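Local coordinates for protein bifunctional enzyme IspD/IspF (PDB 1W55) that makes 4-diphosphocytidyl-2-C-methyl-D-erythritol from CTP and methylerythritol phosphate, and cyclises its 2-phosphate to methylerythritol cyclodiphosphate with release of CMP, for isoprenoid biosynthesis, at residues Ile301-Cys306 with Leu329-Phe334; Ser323-Thr328 with Ile336-Thr341. One frame throughout, in Å; residues are numbered along the deposited sequence.

Contact 1 of 2, residues Ile301-Cys306 with Leu329-Phe334; sequences INIDIC and LDLDEF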
loop_
_atom_site.group_PDB
_atom_site.type_symbol
_atom_site.label_atom_id
_atom_site.label_comp_id
_atom_site.label_asym_id
_atom_site.label_seq_id
_atom_site.Cartn_x
_atom_site.Cartn_y
_atom_site.Cartn_z
ATOM N N ILE A 301 26.711 -14.401 2.637
ATOM C CA ILE A 301 26.796 -12.948 2.634
ATOM C C ILE A 301 28.259 -12.558 2.637
ATOM O O ILE A 301 28.682 -11.748 1.812
ATOM C CB ILE A 301 26.054 -12.310 3.843
ATOM C CG1 ILE A 301 24.533 -12.445 3.674
ATOM C CG2 ILE A 301 26.454 -10.844 3.997
ATOM C CD1 ILE A 301 23.738 -12.021 4.901
ATOM N N ASN A 302 29.046 -13.130 3.548
ATOM C CA ASN A 302 30.461 -12.761 3.606
ATOM C C ASN A 302 31.288 -13.779 4.346
ATOM O O ASN A 302 30.740 -14.635 5.039
ATOM C CB ASN A 302 30.656 -11.367 4.226
ATOM C CG ASN A 302 30.592 -11.383 5.758
ATOM O OD1 ASN A 302 29.578 -11.756 6.340
ATOM N ND2 ASN A 302 31.685 -10.989 6.406
ATOM N N ILE A 303 32.608 -13.665 4.185
ATOM C CA ILE A 303 33.577 -14.546 4.800
ATOM C C ILE A 303 34.667 -13.698 5.442
ATOM O O ILE A 303 35.187 -12.765 4.818
ATOM C CB ILE A 303 34.202 -15.462 3.733
ATOM C CG1 ILE A 303 33.201 -16.528 3.292
ATOM C CG2 ILE A 303 35.515 -16.112 4.234
ATOM C CD1 ILE A 303 33.443 -17.011 1.870
ATOM N N ASP A 304 34.994 -14.006 6.694
ATOM C CA ASP A 304 36.160 -13.390 7.330
ATOM C C ASP A 304 37.009 -14.454 7.993
ATOM O O ASP A 304 36.492 -15.387 8.630
ATOM C CB ASP A 304 35.769 -12.294 8.325
ATOM C CG ASP A 304 36.954 -11.446 8.746
ATOM O OD1 ASP A 304 37.921 -11.296 7.955
ATOM O OD2 ASP A 304 37.020 -10.893 9.858
ATOM N N ILE A 305 38.317 -14.311 7.823
ATOM C CA ILE A 305 39.275 -15.361 8.162
ATOM C C ILE A 305 40.421 -14.788 8.959
ATOM O O ILE A 305 40.859 -13.664 8.712
ATOM C CB ILE A 305 39.780 -16.070 6.867
ATOM C CG1 ILE A 305 38.635 -16.909 6.257
ATOM C CG2 ILE A 305 40.988 -16.984 7.157
ATOM C CD1 ILE A 305 38.906 -17.426 4.848
ATOM N N CYS A 306 40.880 -15.551 9.942
ATOM C CA CYS A 306 42.107 -15.244 10.631
ATOM C C CYS A 306 43.058 -16.434 10.588
ATOM O O CYS A 306 42.748 -17.512 11.100
ATOM C CB CYS A 306 41.860 -14.810 12.076
ATOM S SG CYS A 306 43.415 -14.214 12.803
ATOM N N LEU A 329 33.753 -19.982 -5.194
ATOM C CA LEU A 329 32.402 -19.974 -4.632
ATOM C C LEU A 329 31.440 -19.138 -5.456
ATOM O O LEU A 329 30.269 -19.034 -5.110
ATOM C CB LEU A 329 32.415 -19.513 -3.161
ATOM C CG LEU A 329 33.239 -20.370 -2.191
ATOM C CD1 LEU A 329 33.303 -19.717 -0.814
ATOM C CD2 LEU A 329 32.677 -21.810 -2.100
ATOM N N ASP A 330 31.934 -18.558 -6.550
ATOM C CA ASP A 330 31.132 -17.691 -7.415
ATOM C C ASP A 330 30.494 -16.546 -6.600
ATOM O O ASP A 330 29.285 -16.281 -6.673
ATOM C CB ASP A 330 30.105 -18.512 -8.229
ATOM C CG ASP A 330 29.368 -17.675 -9.276
ATOM O OD1 ASP A 330 29.927 -16.666 -9.766
ATOM O OD2 ASP A 330 28.209 -17.950 -9.661
ATOM N N LEU A 331 31.345 -15.884 -5.818
ATOM C CA LEU A 331 30.965 -14.746 -4.988
ATOM C C LEU A 331 31.699 -13.501 -5.449
ATOM O O LEU A 331 32.800 -13.590 -5.995
ATOM C CB LEU A 331 31.364 -15.004 -3.538
ATOM C CG LEU A 331 30.601 -16.032 -2.710
ATOM C CD1 LEU A 331 31.115 -15.993 -1.271
ATOM C CD2 LEU A 331 29.094 -15.766 -2.769
ATOM N N ASP A 332 31.104 -12.340 -5.218
ATOM C CA ASP A 332 31.812 -11.099 -5.460
ATOM C C ASP A 332 32.968 -10.983 -4.463
ATOM O O ASP A 332 32.821 -11.296 -3.267
ATOM C CB ASP A 332 30.868 -9.907 -5.360
ATOM C CG ASP A 332 30.060 -9.695 -6.636
ATOM O OD1 ASP A 332 30.662 -9.503 -7.727
ATOM O OD2 ASP A 332 28.820 -9.706 -6.650
ATOM N N GLU A 333 34.107 -10.543 -4.981
ATOM C CA GLU A 333 35.361 -10.452 -4.249
ATOM C C GLU A 333 35.308 -9.667 -2.947
ATOM O O GLU A 333 35.963 -10.046 -1.977
ATOM C CB GLU A 333 36.433 -9.838 -5.150
ATOM C CG GLU A 333 37.382 -10.842 -5.775
ATOM C CD GLU A 333 38.064 -10.303 -7.034
ATOM O OE1 GLU A 333 37.970 -10.966 -8.100
ATOM O OE2 GLU A 333 38.686 -9.214 -6.959
ATOM N N PHE A 334 34.538 -8.580 -2.919
ATOM C CA PHE A 334 34.470 -7.740 -1.723
ATOM C C PHE A 334 33.917 -8.455 -0.480
ATOM O O PHE A 334 34.110 -7.983 0.634
ATOM C CB PHE A 334 33.684 -6.450 -1.988
ATOM C CG PHE A 334 32.182 -6.631 -2.010
ATOM C CD1 PHE A 334 31.427 -6.441 -0.853
ATOM C CD2 PHE A 334 31.520 -6.937 -3.197
ATOM C CE1 PHE A 334 30.030 -6.585 -0.874
ATOM C CE2 PHE A 334 30.138 -7.077 -3.232
ATOM C CZ PHE A 334 29.388 -6.906 -2.067
#

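Contact 2 of 2, residues Ser323-Thr328 with Ile336-Thr341; sequences SNIAHT and INVKAT. With MG (magnesium ion), chain B; C (cytidine-5'-monophosphate), chain C.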
loop_
_atom_site.group_PDB
_atom_site.type_symbol
_atom_site.label_atom_id
_atom_site.label_comp_id
_atom_site.label_asym_id
_atom_site.label_seq_id
_atom_site.Cartn_x
_atom_site.Cartn_y
_atom_site.Cartn_z
ATOM N N SER A 323 40.593 -13.586 -3.818
ATOM C CA SER A 323 40.104 -13.671 -5.189
ATOM C C SER A 323 39.855 -15.125 -5.623
ATOM O O SER A 323 38.869 -15.419 -6.310
ATOM C CB SER A 323 41.057 -12.931 -6.152
ATOM O OG SER A 323 40.818 -13.321 -7.495
ATOM N N ASN A 324 40.737 -16.032 -5.220
ATOM C CA ASN A 324 40.536 -17.461 -5.496
ATOM C C ASN A 324 39.322 -18.076 -4.761
ATOM O O ASN A 324 38.582 -18.876 -5.343
ATOM C CB ASN A 324 41.813 -18.252 -5.194
ATOM C CG ASN A 324 41.888 -19.574 -5.970
ATOM O OD1 ASN A 324 41.510 -19.652 -7.147
ATOM N ND2 ASN A 324 42.367 -20.617 -5.308
ATOM N N ILE A 325 39.117 -17.695 -3.496
ATOM C CA ILE A 325 37.894 -18.061 -2.765
ATOM C C ILE A 325 36.653 -17.536 -3.474
ATOM O O ILE A 325 35.664 -18.250 -3.589
ATOM C CB ILE A 325 37.906 -17.544 -1.284
ATOM C CG1 ILE A 325 38.970 -18.260 -0.449
ATOM C CG2 ILE A 325 36.510 -17.717 -0.631
ATOM C CD1 ILE A 325 39.357 -17.500 0.859
ATOM N N ALA A 326 36.697 -16.283 -3.932
ATOM C CA ALA A 326 35.562 -15.688 -4.649
ATOM C C ALA A 326 35.214 -16.473 -5.914
ATOM O O ALA A 326 34.041 -16.708 -6.192
ATOM C CB ALA A 326 35.836 -14.199 -4.996
ATOM N N HIS A 327 36.241 -16.843 -6.680
ATOM C CA HIS A 327 36.072 -17.544 -7.957
ATOM C C HIS A 327 35.517 -18.955 -7.740
ATOM O O HIS A 327 34.570 -19.354 -8.404
ATOM C CB HIS A 327 37.404 -17.579 -8.733
ATOM C CG HIS A 327 37.370 -18.437 -9.963
ATOM N ND1 HIS A 327 37.861 -19.727 -9.986
ATOM C CD2 HIS A 327 36.897 -18.191 -11.212
ATOM C CE1 HIS A 327 37.694 -20.237 -11.196
ATOM N NE2 HIS A 327 37.111 -19.327 -11.957
ATOM N N THR A 328 36.111 -19.682 -6.794
ATOM C CA THR A 328 35.641 -21.003 -6.373
ATOM C C THR A 328 34.160 -20.998 -5.952
ATOM O O THR A 328 33.406 -21.914 -6.293
ATOM C CB THR A 328 36.505 -21.488 -5.176
ATOM O OG1 THR A 328 37.845 -21.739 -5.610
ATOM C CG2 THR A 328 36.012 -22.845 -4.610
ATOM N N ILE A 336 34.868 -11.278 0.726
ATOM C CA ILE A 336 35.885 -12.183 1.282
ATOM C C ILE A 336 37.013 -11.374 1.899
ATOM O O ILE A 336 37.536 -10.448 1.265
ATOM C CB ILE A 336 36.531 -13.098 0.174
ATOM C CG1 ILE A 336 35.517 -13.566 -0.887
ATOM C CG2 ILE A 336 37.315 -14.244 0.813
ATOM C CD1 ILE A 336 34.400 -14.419 -0.383
ATOM N N ASN A 337 37.427 -11.759 3.102
ATOM C CA ASN A 337 38.543 -11.101 3.772
ATOM C C ASN A 337 39.440 -12.103 4.492
ATOM O O ASN A 337 38.960 -12.956 5.243
ATOM C CB ASN A 337 38.037 -10.048 4.756
ATOM C CG ASN A 337 39.133 -9.081 5.191
ATOM O OD1 ASN A 337 39.501 -8.162 4.450
ATOM N ND2 ASN A 337 39.651 -9.279 6.397
ATOM N N VAL A 338 40.746 -11.990 4.274
ATOM C CA VAL A 338 41.704 -12.884 4.915
ATOM C C VAL A 338 42.691 -12.068 5.726
ATOM O O VAL A 338 43.330 -11.157 5.192
ATOM C CB VAL A 338 42.447 -13.766 3.875
ATOM C CG1 VAL A 338 43.507 -14.646 4.553
ATOM C CG2 VAL A 338 41.449 -14.635 3.098
ATOM N N LYS A 339 42.810 -12.396 7.011
ATOM C CA LYS A 339 43.712 -11.702 7.923
ATOM C C LYS A 339 44.738 -12.685 8.451
ATOM O O LYS A 339 44.585 -13.893 8.284
ATOM C CB LYS A 339 42.926 -11.095 9.103
ATOM C CG LYS A 339 41.667 -10.327 8.691
ATOM C CD LYS A 339 41.032 -9.594 9.876
ATOM C CE LYS A 339 40.477 -10.558 10.927
ATOM N NZ LYS A 339 39.627 -11.650 10.342
ATOM N N ALA A 340 45.776 -12.171 9.110
ATOM C CA ALA A 340 46.785 -13.033 9.709
ATOM C C ALA A 340 47.371 -12.427 10.970
ATOM O O ALA A 340 47.404 -11.218 11.119
ATOM C CB ALA A 340 47.905 -13.343 8.685
ATOM N N THR A 341 47.840 -13.279 11.874
ATOM C CA THR A 341 48.605 -12.832 13.033
ATOM C C THR A 341 49.621 -13.907 13.415
ATOM O O THR A 341 49.413 -15.096 13.139
ATOM C CB THR A 341 47.668 -12.488 14.243
ATOM O OG1 THR A 341 48.464 -12.062 15.361
ATOM C CG2 THR A 341 46.950 -13.751 14.783
HETATM MG MG MG B . 49.054 -9.976 16.073
HETATM O OP3 C C . 50.372 -9.046 14.959
HETATM P P C C . 51.666 -9.585 14.431
HETATM O OP1 C C . 51.811 -11.063 14.600
HETATM O OP2 C C . 52.844 -8.809 14.947
HETATM O "O5'" C C . 51.605 -9.340 12.849
HETATM C "C5'" C C . 51.576 -8.032 12.296
HETATM C "C4'" C C . 50.941 -8.068 10.907
HETATM O "O4'" C C . 51.652 -8.938 10.013
HETATM C "C3'" C C . 49.502 -8.584 10.875
HETATM O "O3'" C C . 48.552 -7.559 11.149
HETATM C "C2'" C C . 49.362 -9.111 9.457
HETATM O "O2'" C C . 49.119 -8.021 8.572
HETATM C "C1'" C C . 50.753 -9.582 9.093
HETATM N N1 C C . 50.993 -11.047 9.102
HETATM C C2 C C . 51.005 -11.775 7.893
HETATM O O2 C C . 50.763 -11.190 6.816
HETATM N N3 C C . 51.269 -13.108 7.883
HETATM C C4 C C . 51.521 -13.767 9.040
HETATM N N4 C C . 51.785 -15.103 9.040
HETATM C C5 C C . 51.500 -13.071 10.242
HETATM C C6 C C . 51.244 -11.699 10.252
HETATM O O HOH W 1 49.024 -7.893 16.735
HETATM O O HOH W 2 47.645 -9.273 14.789
HETATM O O HOH W 3 50.378 -10.952 17.458
#

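Contact 1 of 2, residues Ile301-Cys306 with Leu329-Phe334
Ile303, on an extended stretch of strand 298-308, faces Leu329 and Leu331, which flank the bend where helix 318-329 ends and the chain turns back toward strand 336-341. Asp330 leaves the helix with a positive phi of 55°, and two hydrogen bonds run back into the last turn, which makes this a Schellman motif. The residues that follow run as loop into a short 3-10 segment at Glu333 and Phe334. Between 301-306 and 329-334 the contact is small and apolar, burying 97 Å² in all, and its centre is one methyl group. CD1 of Ile303 lies 3.8 Å from CD1 of Leu329 and 4.0 Å from CD1 of Leu331, so one delta methyl of each leucine converges on the far end of the isoleucine. Its CG1 is set beside the backbone N (chi1 -73°), and the nearly extended chi2 of 153° carries CD1 off the strand to meet them. The side chain of Leu331 lies at about a right angle to that of Ile303. Beta-branched isoleucine suits the strand, while leucine, unbranched at CB, can send a delta methyl inward from the helix end and the turn. Leu329 also packs on Leu286 and Tyr290 of helix 282-295, and Ile303 on Val361 of strand 354-365. The contact thus closes the helix-to-strand turn of a beta-alpha-beta crossover against its first strand, in the IspF part of the enzyme.

Contact 2 of 2, residues Ser323-Thr328 with Ile336-Thr341
Ile325 and Ile336 carry the packing of helix on strand in a beta-alpha-beta unit, where helix 318-329 lies against strand 336-341, the strand that follows it. The short segments run roughly antiparallel, their N-to-C directions 145° apart, and their axes approach to 8.6 Å, a spacing filled by aliphatic side chains.

CG2 of Ile336 fits against both branches of Ile325, 3.8 Å from its CD1 and 3.8 Å from its CG2. Farther along the strand, CG2 of Val338 approaches the same Ile325 CD1 at 4.2 Å. Ala326, small enough to let the strand come near, sets its CB against CG1 of Ile336. Beta-branched Ile336 and Val338 suit a strand face turned to a helix.

Within the helix segment, Asn324 O accepts from both Thr328 N and Thr328 OG1, which arrive from opposite faces of its carbonyl plane; this gives the hydroxyl of buried Thr328 a partner within its own helix. On the strand, Val338 N bonds to Gln322 OE1 of the same helix. Asn337 points away from the helix; it and Lys339 each hydrogen-bond to the second subunit.

At its C-terminal end the strand reaches the IspF active site, shared with the second subunit, where CMP and magnesium are bound. CB of Ala340 lies 3.5 Å from N3 of the cytosine. Thr341 OG1, anti to the backbone N (chi1 180°), binds magnesium at 2.3 Å, together with Asp217 of the second subunit, three waters and CMP OP3, whose bond to the metal is 2.0 Å.

How the contacts relate
Contact 1 and contact 2 are two parts of one beta-alpha-beta crossover, with centres about 6 Å apart and segments that alternate along the chain. Strands 298-308 and 336-341 are parallel neighbours, and their apolar layers merge where Ile303 CD1 meets Ile336 CD1 at 3.6 Å. At the helix end, Leu331 N lies 2.8 Å from Ala326 O, a probable hydrogen bond tying the turn of contact 1 to the helix of contact 2. On the other face of the sheet, Asp304 OD2 and Lys339 NZ form a 2.8 Å salt bridge near the second subunit. The packing occupies the first half of strand 336-341, Ile336 CG2 being 19.7 Å from the magnesium, and the ligands its C-terminal end.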